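Local coordinates for core protein VP4 (Bluetongue virus, PDB 2JHP) that acts as the RNA-capping enzyme of bluetongue virus, working as a multistep assembly line, and is a component of the viral inner capsid, at residues H5-V10 and L39-Y44; Q61-G66 and I81-D86; F67-T72 and V76-I81; R524-V529 and S561-T566. All blocks are in the same frame, centred on the assembly; numbering follows the deposited sequence.

In the fold
From the N terminus, interaction 1 closes the first loop: residues 5-10, on a central strand of the five-stranded parallel sheet, meet 39-44 at the end of helix 34-41. Interaction 2 then closes the excursion from helix 59-64 to residues 81-86, and interaction 3 is nested inside it, joining sheet strand 67-71 to the hairpin of strands 75-77 and 82-84; the two share Ile81. Interactions 1 and 3 meet through neighbouring strands, and Val7 N lies 2.6 Å from Gly66 O between interactions 1 and 2. Far along the chain, interaction 4 brings helix 523-533 to the loop after helix 551-561, with Val525 touching Gly42 of interaction 1.

Interaction 1: residues H5-V10 and L39-Y44; sequences HAVLYV and LENGKY
The imidazole of His5 has Tyr44 CB over one face, 4.1 Å above its plane and offset toward the rim, while Asn41 OD1 sits at its edge, in the plane of the ring. The contact joins strand 7-10, the middle strand of the five-stranded parallel sheet, and the residues leading into it, to helix 34-41 and the type I turn from Asn41 to Tyr44. His5 NE2 donates to Asn41 OD1 at 2.8 Å in a nearly straight bond, the N-H...O angle being 171°. The amide is turned steeply against the ring, by 73°, and the donor stands above the carbonyl plane, not on a lone pair. Histidine suits the place because it offers an N-H at the rim of a flat ring that can also pack against carbon. Asparagine is equally apt: its CG is anti to the backbone N (chi1 -159°), which carries the amide toward the strand, and with OD1 taken by His5 its ND2 is given to His65 O, so both ends of the buried amide have partners and its flip is fixed. Val7 fills the flank of this polar pair, a branched residue at home in a buried strand. Its CG2 methyl lies 3.3 Å from Asn41 OD1 and 3.6 Å from Asn41 ND2.

Interaction 2: residues Q61-G66 and I81-D86; sequences QLRGHG and IIKTVD
A buried salt-bridge network of Arg63, Lys83 and Asp86 ties helix 59-64 to strand 82-84 and Asp86, two residues beyond it. The guanidinium and carboxylate come from opposite directions and are nearly coplanar, 11° apart, with the acid at the edge of the guanidinium. Arg63 grips end-on with its two terminal nitrogens. NH2 reaches Asp86 OD2 at 2.9 Å on the syn lone pair, and NH1 reaches OD1 of the same acid at 2.8 Å on its syn side. A third, more bent bond runs from Arg63 NH2 to Asp86 OD1, also at 2.9 Å. Arginine fits here because its nitrogens have further work: NH1 also bonds Phe67 O and NH2 bonds Leu489 O. Aspartate is held just as firmly, since OD1 takes Phe69 N of the parallel sheet and OD2 takes Thr490 OG1. Lys83 comes in obliquely, its CE 3.3 Å from Arg63 NH2. Bends at chi2 and chi4 fold its chain back, and NZ donates to Thr84 O at 2.7 Å, with Asp488 O as another partner and a weak bond to Asp86 OD2. Two cations gathered about one carboxylate would be expected to stabilise its ionised form. The coplanar, two-nitrogen grip is that of a classic bidentate arginine-carboxylate pair, here extended by lysine into a buried ion network.

Interaction 3: residues F67-T72 and V76-I81; sequences FIFIST and VQLADI
Phe69 meets two aliphatic side chains across the contact, Val76 and Leu78, and does so with one side of its ring. Its CD2 lies 3.8 Å from Val76 CG1. Further out on the ring, Phe69 CE2 is 4.1 Å from Leu78 CD1, and Phe69 CZ is as far from Leu78 CD2, so both leucine methyls meet the outer part of the ring from the same side, obliquely. Valine and phenylalanine cross at about a right angle, whereas Leu78 and Phe69 extend toward each other from their own segments. The first torsion of Phe69 sets this up: CG is anti to the carbonyl carbon (chi1 -53°), and the ring leaves strand 67-71 toward the hairpin of strands 75-77 and 82-84. Behind this shell, Leu62 of helix 59-64 and Tyr9 of strand 7-10 also touch Phe69, whose backbone bonds that of Val87 in the sheet. On the hairpin side the turn holds itself in shape. Leu78 N donates to Ile81 O at 3.2 Å, and the Gln77 amide folds over so that NE2 donates to Leu78 O at 2.8 Å, on a lone pair in the carbonyl plane. A large flat ring and branched aliphatic groups suit such a place, for no hydrogen bond joins the two segments here: their cohesion is apolar packing, without directional bonds.

Interaction 4: residues R524-V529 and S561-T566; sequences RVESSV and SGAYVT
An ST turn, with Ser561 OG accepting from Ala563 N at 3.2 Å, shapes the chain as it leaves helix 551-561, and it is against this turn that Glu526 of helix 523-533 packs. Glu526 touches three residues with different parts of its side chain. OE1 comes within 3.3 Å of Ser561 CB, OE2 lies 3.7 Å from Ala563 CB, and the CG methylene is 3.8 Å from Tyr564 OH. With CG anti to the carbonyl carbon (chi1 -78°) and the chain bent at chi2, the glutamate curls so that its carboxylate faces the turn while its methylene is left to the tyrosine. Glu526 and Tyr564 run past each other in opposite directions, with carboxylate and ring planes 76° apart. This is packing of a helix against a helix-terminating turn: Gly562, with positive phi, is the first residue to leave helical angles, a conformation that glycine adopts at little cost. Serine serves here because its hydroxyl can accept from Ala563 N and also bond Thr558 O back in the helix. The small Ala563 methyl fits between neighbours, since besides meeting Glu526 it lies 3.9 Å above the plane of the Tyr564 ring, toward its rim. Tyr564 in turn reaches with its OH to Ile521 O, just before helix 523-533. Glu526 OE2 has Glu3 OE2 close by, like charges close together, which might raise the pKa of one or both.

Interaction 1: residues H5-V10 and L39-Y44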
loop_
_atom_site.group_PDB
_atom_site.type_symbol
_atom_site.label_atom_id
_atom_site.label_comp_id
_atom_site.label_asym_id
_atom_site.label_seq_id
_atom_site.Cartn_x
_atom_site.Cartn_y
_atom_site.Cartn_z
ATOM N N HIS A 5 10.364 5.631 -19.100
ATOM C CA HIS A 5 10.855 4.312 -19.450
ATOM C C HIS A 5 11.932 3.867 -18.457
ATOM O O HIS A 5 12.646 4.690 -17.893
ATOM C CB HIS A 5 11.407 4.311 -20.872
ATOM C CG HIS A 5 12.670 5.102 -21.029
ATOM N ND1 HIS A 5 12.686 6.380 -21.552
ATOM C CD2 HIS A 5 13.956 4.810 -20.704
ATOM C CE1 HIS A 5 13.930 6.831 -21.563
ATOM N NE2 HIS A 5 14.718 5.901 -21.052
ATOM N N ALA A 6 12.029 2.560 -18.249
ATOM C CA ALA A 6 13.097 1.973 -17.462
ATOM C C ALA A 6 14.272 1.670 -18.379
ATOM O O ALA A 6 14.078 1.317 -19.554
ATOM C CB ALA A 6 12.610 0.702 -16.790
ATOM N N VAL A 7 15.476 1.830 -17.869
ATOM C CA VAL A 7 16.621 1.333 -18.574
ATOM C C VAL A 7 16.870 -0.085 -18.042
ATOM O O VAL A 7 17.275 -0.279 -16.888
ATOM C CB VAL A 7 17.867 2.256 -18.389
ATOM C CG1 VAL A 7 19.100 1.667 -19.067
ATOM C CG2 VAL A 7 17.582 3.651 -18.932
ATOM N N LEU A 8 16.580 -1.077 -18.881
ATOM C CA LEU A 8 16.701 -2.461 -18.494
ATOM C C LEU A 8 18.140 -2.877 -18.706
ATOM O O LEU A 8 18.538 -3.327 -19.791
ATOM C CB LEU A 8 15.726 -3.336 -19.283
ATOM C CG LEU A 8 14.242 -2.964 -19.282
ATOM C CD1 LEU A 8 13.418 -3.921 -20.183
ATOM C CD2 LEU A 8 13.680 -2.931 -17.862
ATOM N N TYR A 9 18.922 -2.698 -17.652
ATOM C CA TYR A 9 20.342 -2.965 -17.716
ATOM C C TYR A 9 20.648 -4.419 -17.389
ATOM O O TYR A 9 20.239 -4.945 -16.343
ATOM C CB TYR A 9 21.118 -2.025 -16.793
ATOM C CG TYR A 9 22.583 -2.384 -16.657
ATOM C CD1 TYR A 9 23.546 -1.799 -17.482
ATOM C CD2 TYR A 9 23.005 -3.317 -15.701
ATOM C CE1 TYR A 9 24.896 -2.134 -17.356
ATOM C CE2 TYR A 9 24.346 -3.657 -15.565
ATOM C CZ TYR A 9 25.287 -3.060 -16.389
ATOM O OH TYR A 9 26.604 -3.403 -16.254
ATOM N N VAL A 10 21.391 -5.052 -18.288
ATOM C CA VAL A 10 21.821 -6.438 -18.102
ATOM C C VAL A 10 23.343 -6.530 -18.043
ATOM O O VAL A 10 24.046 -5.741 -18.684
ATOM C CB VAL A 10 21.260 -7.365 -19.211
ATOM C CG1 VAL A 10 19.740 -7.255 -19.272
ATOM C CG2 VAL A 10 21.878 -7.038 -20.574
ATOM N N LEU A 39 21.935 12.861 -22.452
ATOM C CA LEU A 39 21.505 13.052 -23.842
ATOM C C LEU A 39 21.280 11.731 -24.587
ATOM O O LEU A 39 20.449 11.668 -25.495
ATOM C CB LEU A 39 22.391 14.043 -24.622
ATOM C CG LEU A 39 23.890 13.859 -24.854
ATOM C CD1 LEU A 39 24.161 13.055 -26.128
ATOM C CD2 LEU A 39 24.540 15.241 -24.937
ATOM N N GLU A 40 21.983 10.678 -24.170
ATOM C CA GLU A 40 21.775 9.358 -24.751
ATOM C C GLU A 40 20.473 8.716 -24.326
ATOM O O GLU A 40 19.682 8.305 -25.169
ATOM C CB GLU A 40 22.943 8.413 -24.463
ATOM C CG GLU A 40 24.015 8.442 -25.544
ATOM C CD GLU A 40 23.426 8.352 -26.943
ATOM O OE1 GLU A 40 22.482 7.549 -27.151
ATOM O OE2 GLU A 40 23.906 9.092 -27.832
ATOM N N ASN A 41 20.267 8.630 -23.016
ATOM C CA ASN A 41 19.040 8.079 -22.436
ATOM C C ASN A 41 17.783 8.790 -22.958
ATOM O O ASN A 41 16.752 8.152 -23.165
ATOM C CB ASN A 41 19.104 8.129 -20.893
ATOM C CG ASN A 41 18.143 7.145 -20.218
ATOM O OD1 ASN A 41 17.479 6.349 -20.880
ATOM N ND2 ASN A 41 18.074 7.201 -18.890
ATOM N N GLY A 42 17.887 10.100 -23.196
ATOM C CA GLY A 42 16.752 10.905 -23.654
ATOM C C GLY A 42 16.265 10.604 -25.057
ATOM O O GLY A 42 15.192 11.067 -25.455
ATOM N N LYS A 43 17.065 9.856 -25.820
ATOM C CA LYS A 43 16.708 9.453 -27.186
ATOM C C LYS A 43 15.668 8.336 -27.195
ATOM O O LYS A 43 14.971 8.132 -28.193
ATOM C CB LYS A 43 17.942 8.989 -27.962
ATOM C CG LYS A 43 18.983 10.060 -28.177
ATOM C CD LYS A 43 19.991 9.645 -29.229
ATOM C CE LYS A 43 21.262 10.488 -29.170
ATOM N NZ LYS A 43 21.019 11.960 -29.110
ATOM N N TYR A 44 15.558 7.622 -26.078
ATOM C CA TYR A 44 14.700 6.442 -26.020
ATOM C C TYR A 44 13.291 6.744 -25.507
ATOM O O TYR A 44 13.117 7.378 -24.462
ATOM C CB TYR A 44 15.377 5.348 -25.191
ATOM C CG TYR A 44 16.758 5.003 -25.693
ATOM C CD1 TYR A 44 17.891 5.320 -24.942
ATOM C CD2 TYR A 44 16.940 4.373 -26.936
ATOM C CE1 TYR A 44 19.165 5.012 -25.401
ATOM C CE2 TYR A 44 18.215 4.057 -27.405
ATOM C CZ TYR A 44 19.322 4.386 -26.632
ATOM O OH TYR A 44 20.586 4.087 -27.083
#

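Interaction 2: residues Q61-G66 and I81-D86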
loop_
_atom_site.group_PDB
_atom_site.type_symbol
_atom_site.label_atom_id
_atom_site.label_comp_id
_atom_site.label_asym_id
_atom_site.label_seq_id
_atom_site.Cartn_x
_atom_site.Cartn_y
_atom_site.Cartn_z
ATOM N N GLN A 61 22.151 7.923 -9.035
ATOM C CA GLN A 61 22.362 8.457 -10.375
ATOM C C GLN A 61 21.697 7.535 -11.371
ATOM O O GLN A 61 20.892 7.986 -12.196
ATOM C CB GLN A 61 23.843 8.632 -10.695
ATOM C CG GLN A 61 24.424 9.881 -10.087
ATOM C CD GLN A 61 25.884 10.137 -10.481
ATOM O OE1 GLN A 61 26.722 9.225 -10.461
ATOM N NE2 GLN A 61 26.189 11.391 -10.823
ATOM N N LEU A 62 21.997 6.241 -11.262
ATOM C CA LEU A 62 21.411 5.250 -12.169
ATOM C C LEU A 62 19.896 5.122 -12.002
ATOM O O LEU A 62 19.179 4.945 -12.983
ATOM C CB LEU A 62 22.122 3.890 -12.062
ATOM C CG LEU A 62 23.541 3.811 -12.645
ATOM C CD1 LEU A 62 24.160 2.425 -12.476
ATOM C CD2 LEU A 62 23.572 4.222 -14.112
ATOM N N ARG A 63 19.406 5.235 -10.769
ATOM C CA ARG A 63 17.957 5.208 -10.539
ATOM C C ARG A 63 17.242 6.420 -11.141
ATOM O O ARG A 63 16.116 6.304 -11.628
ATOM C CB ARG A 63 17.631 5.079 -9.056
ATOM C CG ARG A 63 17.851 3.684 -8.486
ATOM C CD ARG A 63 16.965 2.637 -9.074
ATOM N NE ARG A 63 16.981 1.451 -8.234
ATOM C CZ ARG A 63 16.786 0.204 -8.664
ATOM N NH1 ARG A 63 16.580 -0.044 -9.950
ATOM N NH2 ARG A 63 16.818 -0.807 -7.804
ATOM N N GLY A 64 17.911 7.568 -11.118
ATOM C CA GLY A 64 17.389 8.783 -11.732
ATOM C C GLY A 64 17.288 8.621 -13.233
ATOM O O GLY A 64 16.476 9.279 -13.890
ATOM N N HIS A 65 18.119 7.731 -13.765
ATOM C CA HIS A 65 18.080 7.359 -15.172
ATOM C C HIS A 65 17.014 6.315 -15.502
ATOM O O HIS A 65 16.726 6.076 -16.677
ATOM C CB HIS A 65 19.451 6.846 -15.613
ATOM C CG HIS A 65 20.399 7.936 -15.979
ATOM N ND1 HIS A 65 20.307 8.631 -17.167
ATOM C CD2 HIS A 65 21.450 8.466 -15.311
ATOM C CE1 HIS A 65 21.263 9.541 -17.214
ATOM N NE2 HIS A 65 21.974 9.457 -16.103
ATOM N N GLY A 66 16.442 5.698 -14.472
ATOM C CA GLY A 66 15.491 4.612 -14.649
ATOM C C GLY A 66 16.083 3.213 -14.763
ATOM O O GLY A 66 15.442 2.325 -15.303
ATOM N N ILE A 81 27.627 1.583 -3.915
ATOM C CA ILE A 81 27.356 0.404 -3.100
ATOM C C ILE A 81 27.482 -0.857 -3.962
ATOM O O ILE A 81 27.610 -0.773 -5.189
ATOM C CB ILE A 81 25.924 0.453 -2.468
ATOM C CG1 ILE A 81 24.840 0.542 -3.550
ATOM C CG2 ILE A 81 25.790 1.605 -1.460
ATOM C CD1 ILE A 81 23.454 0.161 -3.064
ATOM N N ILE A 82 27.457 -2.018 -3.312
ATOM C CA ILE A 82 27.314 -3.286 -4.014
ATOM C C ILE A 82 25.806 -3.563 -4.111
ATOM O O ILE A 82 25.189 -4.089 -3.176
ATOM C CB ILE A 82 28.104 -4.433 -3.315
ATOM C CG1 ILE A 82 29.600 -4.098 -3.280
ATOM C CG2 ILE A 82 27.899 -5.752 -4.039
ATOM C CD1 ILE A 82 30.450 -5.035 -2.449
ATOM N N LYS A 83 25.221 -3.173 -5.243
ATOM C CA LYS A 83 23.769 -3.185 -5.424
ATOM C C LYS A 83 23.207 -4.583 -5.642
ATOM O O LYS A 83 23.638 -5.280 -6.554
ATOM C CB LYS A 83 23.374 -2.284 -6.605
ATOM C CG LYS A 83 21.888 -2.314 -6.975
ATOM C CD LYS A 83 21.005 -1.668 -5.902
ATOM C CE LYS A 83 19.520 -1.888 -6.182
ATOM N NZ LYS A 83 18.962 -3.119 -5.548
ATOM N N THR A 84 22.231 -4.972 -4.821
ATOM C CA THR A 84 21.502 -6.231 -5.004
ATOM C C THR A 84 20.756 -6.223 -6.339
ATOM O O THR A 84 20.099 -5.239 -6.689
ATOM C CB THR A 84 20.496 -6.488 -3.856
ATOM O OG1 THR A 84 21.169 -6.397 -2.597
ATOM C CG2 THR A 84 19.869 -7.870 -3.978
ATOM N N VAL A 85 20.876 -7.324 -7.078
ATOM C CA VAL A 85 20.261 -7.469 -8.399
ATOM C C VAL A 85 18.729 -7.427 -8.323
ATOM O O VAL A 85 18.116 -8.191 -7.577
ATOM C CB VAL A 85 20.797 -8.746 -9.115
ATOM C CG1 VAL A 85 19.829 -9.279 -10.124
ATOM C CG2 VAL A 85 22.116 -8.444 -9.797
ATOM N N ASP A 86 18.132 -6.499 -9.072
ATOM C CA ASP A 86 16.673 -6.324 -9.122
ATOM C C ASP A 86 15.950 -7.542 -9.691
ATOM O O ASP A 86 15.010 -8.049 -9.084
ATOM C CB ASP A 86 16.292 -5.085 -9.949
ATOM C CG ASP A 86 16.635 -3.775 -9.258
ATOM O OD1 ASP A 86 16.863 -2.783 -9.981
ATOM O OD2 ASP A 86 16.675 -3.727 -8.007
#

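Interaction 3: residues F67-T72 and V76-I81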
loop_
_atom_site.group_PDB
_atom_site.type_symbol
_atom_site.label_atom_id
_atom_site.label_comp_id
_atom_site.label_asym_id
_atom_site.label_seq_id
_atom_site.Cartn_x
_atom_site.Cartn_y
_atom_site.Cartn_z
ATOM N N PHE A 67 17.289 3.006 -14.240
ATOM C CA PHE A 67 17.970 1.699 -14.276
ATOM C C PHE A 67 17.321 0.602 -13.437
ATOM O O PHE A 67 16.956 0.815 -12.271
ATOM C CB PHE A 67 19.420 1.839 -13.837
ATOM C CG PHE A 67 20.356 2.081 -14.957
ATOM C CD1 PHE A 67 20.314 3.275 -15.677
ATOM C CD2 PHE A 67 21.301 1.128 -15.305
ATOM C CE1 PHE A 67 21.199 3.512 -16.729
ATOM C CE2 PHE A 67 22.192 1.357 -16.359
ATOM C CZ PHE A 67 22.134 2.552 -17.070
ATOM N N ILE A 68 17.183 -0.567 -14.057
ATOM C CA ILE A 68 16.804 -1.793 -13.387
ATOM C C ILE A 68 17.910 -2.783 -13.704
ATOM O O ILE A 68 18.314 -2.932 -14.867
ATOM C CB ILE A 68 15.435 -2.313 -13.876
ATOM C CG1 ILE A 68 14.316 -1.427 -13.322
ATOM C CG2 ILE A 68 15.208 -3.801 -13.494
ATOM C CD1 ILE A 68 12.898 -1.764 -13.890
ATOM N N PHE A 69 18.395 -3.456 -12.667
ATOM C CA PHE A 69 19.577 -4.294 -12.793
ATOM C C PHE A 69 19.183 -5.759 -12.924
ATOM O O PHE A 69 18.538 -6.324 -12.040
ATOM C CB PHE A 69 20.531 -4.032 -11.622
ATOM C CG PHE A 69 20.879 -2.575 -11.451
ATOM C CD1 PHE A 69 20.075 -1.733 -10.692
ATOM C CD2 PHE A 69 21.999 -2.034 -12.069
ATOM C CE1 PHE A 69 20.400 -0.376 -10.545
ATOM C CE2 PHE A 69 22.319 -0.684 -11.921
ATOM C CZ PHE A 69 21.520 0.139 -11.160
ATOM N N ILE A 70 19.548 -6.346 -14.062
ATOM C CA ILE A 70 19.192 -7.726 -14.386
ATOM C C ILE A 70 20.457 -8.556 -14.600
ATOM O O ILE A 70 21.337 -8.157 -15.364
ATOM C CB ILE A 70 18.313 -7.802 -15.661
ATOM C CG1 ILE A 70 17.060 -6.933 -15.530
ATOM C CG2 ILE A 70 17.910 -9.229 -15.960
ATOM C CD1 ILE A 70 17.030 -5.764 -16.469
ATOM N N SER A 71 20.545 -9.706 -13.931
ATOM C CA SER A 71 21.708 -10.599 -14.071
ATOM C C SER A 71 21.422 -12.019 -13.596
ATOM O O SER A 71 20.411 -12.269 -12.938
ATOM C CB SER A 71 22.910 -10.051 -13.282
ATOM O OG SER A 71 24.043 -10.900 -13.410
ATOM N N THR A 72 22.323 -12.941 -13.934
ATOM C CA THR A 72 22.325 -14.268 -13.326
ATOM C C THR A 72 22.981 -14.185 -11.948
ATOM O O THR A 72 22.580 -14.891 -11.020
ATOM C CB THR A 72 23.051 -15.336 -14.198
ATOM O OG1 THR A 72 24.417 -14.956 -14.413
ATOM C CG2 THR A 72 22.347 -15.518 -15.543
ATOM N N VAL A 76 25.668 -6.375 -8.566
ATOM C CA VAL A 76 26.526 -5.621 -9.470
ATOM C C VAL A 76 27.284 -4.539 -8.681
ATOM O O VAL A 76 26.750 -3.961 -7.723
ATOM C CB VAL A 76 25.725 -5.066 -10.714
ATOM C CG1 VAL A 76 24.822 -3.894 -10.346
ATOM C CG2 VAL A 76 26.659 -4.693 -11.867
ATOM N N GLN A 77 28.536 -4.305 -9.068
ATOM C CA GLN A 77 29.381 -3.315 -8.413
ATOM C C GLN A 77 29.184 -1.917 -9.003
ATOM O O GLN A 77 29.566 -1.649 -10.143
ATOM C CB GLN A 77 30.856 -3.719 -8.494
ATOM C CG GLN A 77 31.796 -2.733 -7.821
ATOM C CD GLN A 77 31.628 -2.707 -6.316
ATOM O OE1 GLN A 77 32.110 -3.606 -5.611
ATOM N NE2 GLN A 77 30.961 -1.672 -5.808
ATOM N N LEU A 78 28.583 -1.037 -8.210
ATOM C CA LEU A 78 28.419 0.370 -8.573
ATOM C C LEU A 78 29.485 1.225 -7.882
ATOM O O LEU A 78 30.313 0.697 -7.128
ATOM C CB LEU A 78 27.007 0.851 -8.212
ATOM C CG LEU A 78 25.848 0.733 -9.209
ATOM C CD1 LEU A 78 25.947 -0.472 -10.123
ATOM C CD2 LEU A 78 24.522 0.718 -8.467
ATOM N N ALA A 79 29.477 2.534 -8.144
ATOM C CA ALA A 79 30.480 3.455 -7.572
ATOM C C ALA A 79 30.192 3.762 -6.115
ATOM O O ALA A 79 31.014 4.344 -5.416
ATOM C CB ALA A 79 30.526 4.753 -8.373
ATOM N N ASP A 80 29.013 3.339 -5.680
ATOM C CA ASP A 80 28.382 3.808 -4.466
ATOM C C ASP A 80 28.289 2.657 -3.478
ATOM O O ASP A 80 28.781 2.748 -2.357
ATOM C CB ASP A 80 26.961 4.277 -4.831
ATOM C CG ASP A 80 26.343 5.197 -3.789
ATOM O OD1 ASP A 80 26.834 5.258 -2.639
ATOM O OD2 ASP A 80 25.352 5.873 -4.136
ATOM N N ILE A 81 27.627 1.583 -3.915
ATOM C CA ILE A 81 27.356 0.404 -3.100
ATOM C C ILE A 81 27.482 -0.857 -3.962
ATOM O O ILE A 81 27.610 -0.773 -5.189
ATOM C CB ILE A 81 25.924 0.453 -2.468
ATOM C CG1 ILE A 81 24.840 0.542 -3.550
ATOM C CG2 ILE A 81 25.790 1.605 -1.460
ATOM C CD1 ILE A 81 23.454 0.161 -3.064
#

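Interaction 4: residues R524-V529 and S561-T566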
loop_
_atom_site.group_PDB
_atom_site.type_symbol
_atom_site.label_atom_id
_atom_site.label_comp_id
_atom_site.label_asym_id
_atom_site.label_seq_id
_atom_site.Cartn_x
_atom_site.Cartn_y
_atom_site.Cartn_z
ATOM N N ARG A 524 14.897 16.908 -24.437
ATOM C CA ARG A 524 15.248 17.405 -25.775
ATOM C C ARG A 524 14.289 16.905 -26.852
ATOM O O ARG A 524 13.811 17.672 -27.684
ATOM C CB ARG A 524 16.680 17.030 -26.142
ATOM C CG ARG A 524 17.715 17.713 -25.275
ATOM C CD ARG A 524 18.874 18.185 -26.133
ATOM N NE ARG A 524 19.544 19.347 -25.546
ATOM C CZ ARG A 524 20.666 19.882 -26.018
ATOM N NH1 ARG A 524 21.261 19.353 -27.084
ATOM N NH2 ARG A 524 21.197 20.947 -25.426
ATOM N N VAL A 525 14.009 15.610 -26.811
ATOM C CA VAL A 525 13.024 14.998 -27.703
ATOM C C VAL A 525 11.647 15.617 -27.514
ATOM O O VAL A 525 10.931 15.878 -28.477
ATOM C CB VAL A 525 12.988 13.465 -27.529
ATOM C CG1 VAL A 525 11.674 12.896 -28.006
ATOM C CG2 VAL A 525 14.161 12.847 -28.293
ATOM N N GLU A 526 11.313 15.892 -26.263
ATOM C CA GLU A 526 10.023 16.472 -25.919
ATOM C C GLU A 526 9.830 17.896 -26.468
ATOM O O GLU A 526 8.705 18.311 -26.761
ATOM C CB GLU A 526 9.828 16.422 -24.404
ATOM C CG GLU A 526 9.432 15.049 -23.883
ATOM C CD GLU A 526 7.977 14.689 -24.195
ATOM O OE1 GLU A 526 7.208 15.579 -24.636
ATOM O OE2 GLU A 526 7.606 13.512 -23.994
ATOM N N SER A 527 10.922 18.634 -26.617
ATOM C CA SER A 527 10.832 19.981 -27.149
ATOM C C SER A 527 10.561 19.913 -28.645
ATOM O O SER A 527 9.823 20.730 -29.197
ATOM C CB SER A 527 12.103 20.791 -26.846
ATOM O OG SER A 527 13.242 20.256 -27.504
ATOM N N SER A 528 11.158 18.923 -29.296
ATOM C CA SER A 528 10.973 18.744 -30.723
ATOM C C SER A 528 9.553 18.241 -31.033
ATOM O O SER A 528 8.879 18.763 -31.920
ATOM C CB SER A 528 12.064 17.837 -31.292
ATOM O OG SER A 528 13.276 18.558 -31.458
ATOM N N VAL A 529 9.097 17.273 -30.245
ATOM C CA VAL A 529 7.744 16.742 -30.331
ATOM C C VAL A 529 6.691 17.819 -30.067
ATOM O O VAL A 529 5.595 17.780 -30.623
ATOM C CB VAL A 529 7.563 15.534 -29.375
ATOM C CG1 VAL A 529 6.074 15.184 -29.142
ATOM C CG2 VAL A 529 8.343 14.325 -29.899
ATOM N N SER A 561 4.734 19.610 -22.006
ATOM C CA SER A 561 4.899 18.226 -22.455
ATOM C C SER A 561 3.951 17.244 -21.763
ATOM O O SER A 561 3.564 16.237 -22.359
ATOM C CB SER A 561 6.343 17.758 -22.262
ATOM O OG SER A 561 6.677 17.697 -20.890
ATOM N N GLY A 562 3.594 17.533 -20.511
ATOM C CA GLY A 562 2.778 16.636 -19.695
ATOM C C GLY A 562 3.537 15.373 -19.313
ATOM O O GLY A 562 2.950 14.403 -18.825
ATOM N N ALA A 563 4.848 15.400 -19.523
ATOM C CA ALA A 563 5.696 14.242 -19.340
ATOM C C ALA A 563 6.404 14.190 -17.978
ATOM O O ALA A 563 6.904 13.135 -17.586
ATOM C CB ALA A 563 6.708 14.170 -20.472
ATOM N N TYR A 564 6.449 15.318 -17.260
ATOM C CA TYR A 564 7.187 15.395 -15.977
ATOM C C TYR A 564 6.364 15.857 -14.784
ATOM O O TYR A 564 5.403 16.619 -14.928
ATOM C CB TYR A 564 8.447 16.273 -16.101
ATOM C CG TYR A 564 9.271 15.919 -17.317
ATOM C CD1 TYR A 564 9.172 16.671 -18.490
ATOM C CD2 TYR A 564 10.103 14.790 -17.319
ATOM C CE1 TYR A 564 9.893 16.331 -19.612
ATOM C CE2 TYR A 564 10.845 14.457 -18.464
ATOM C CZ TYR A 564 10.725 15.230 -19.587
ATOM O OH TYR A 564 11.453 14.883 -20.684
ATOM N N VAL A 565 6.758 15.365 -13.610
ATOM C CA VAL A 565 6.275 15.890 -12.330
ATOM C C VAL A 565 7.459 16.218 -11.436
ATOM O O VAL A 565 8.111 15.321 -10.915
ATOM C CB VAL A 565 5.368 14.881 -11.577
ATOM C CG1 VAL A 565 4.902 15.480 -10.255
ATOM C CG2 VAL A 565 4.178 14.463 -12.440
ATOM N N THR A 566 7.743 17.503 -11.273
ATOM C CA THR A 566 8.750 17.945 -10.302
ATOM C C THR A 566 8.215 19.111 -9.467
ATOM O O THR A 566 7.130 19.623 -9.750
ATOM C CB THR A 566 10.084 18.309 -10.984
ATOM O OG1 THR A 566 11.124 18.380 -10.000
ATOM C CG2 THR A 566 9.977 19.650 -11.739
#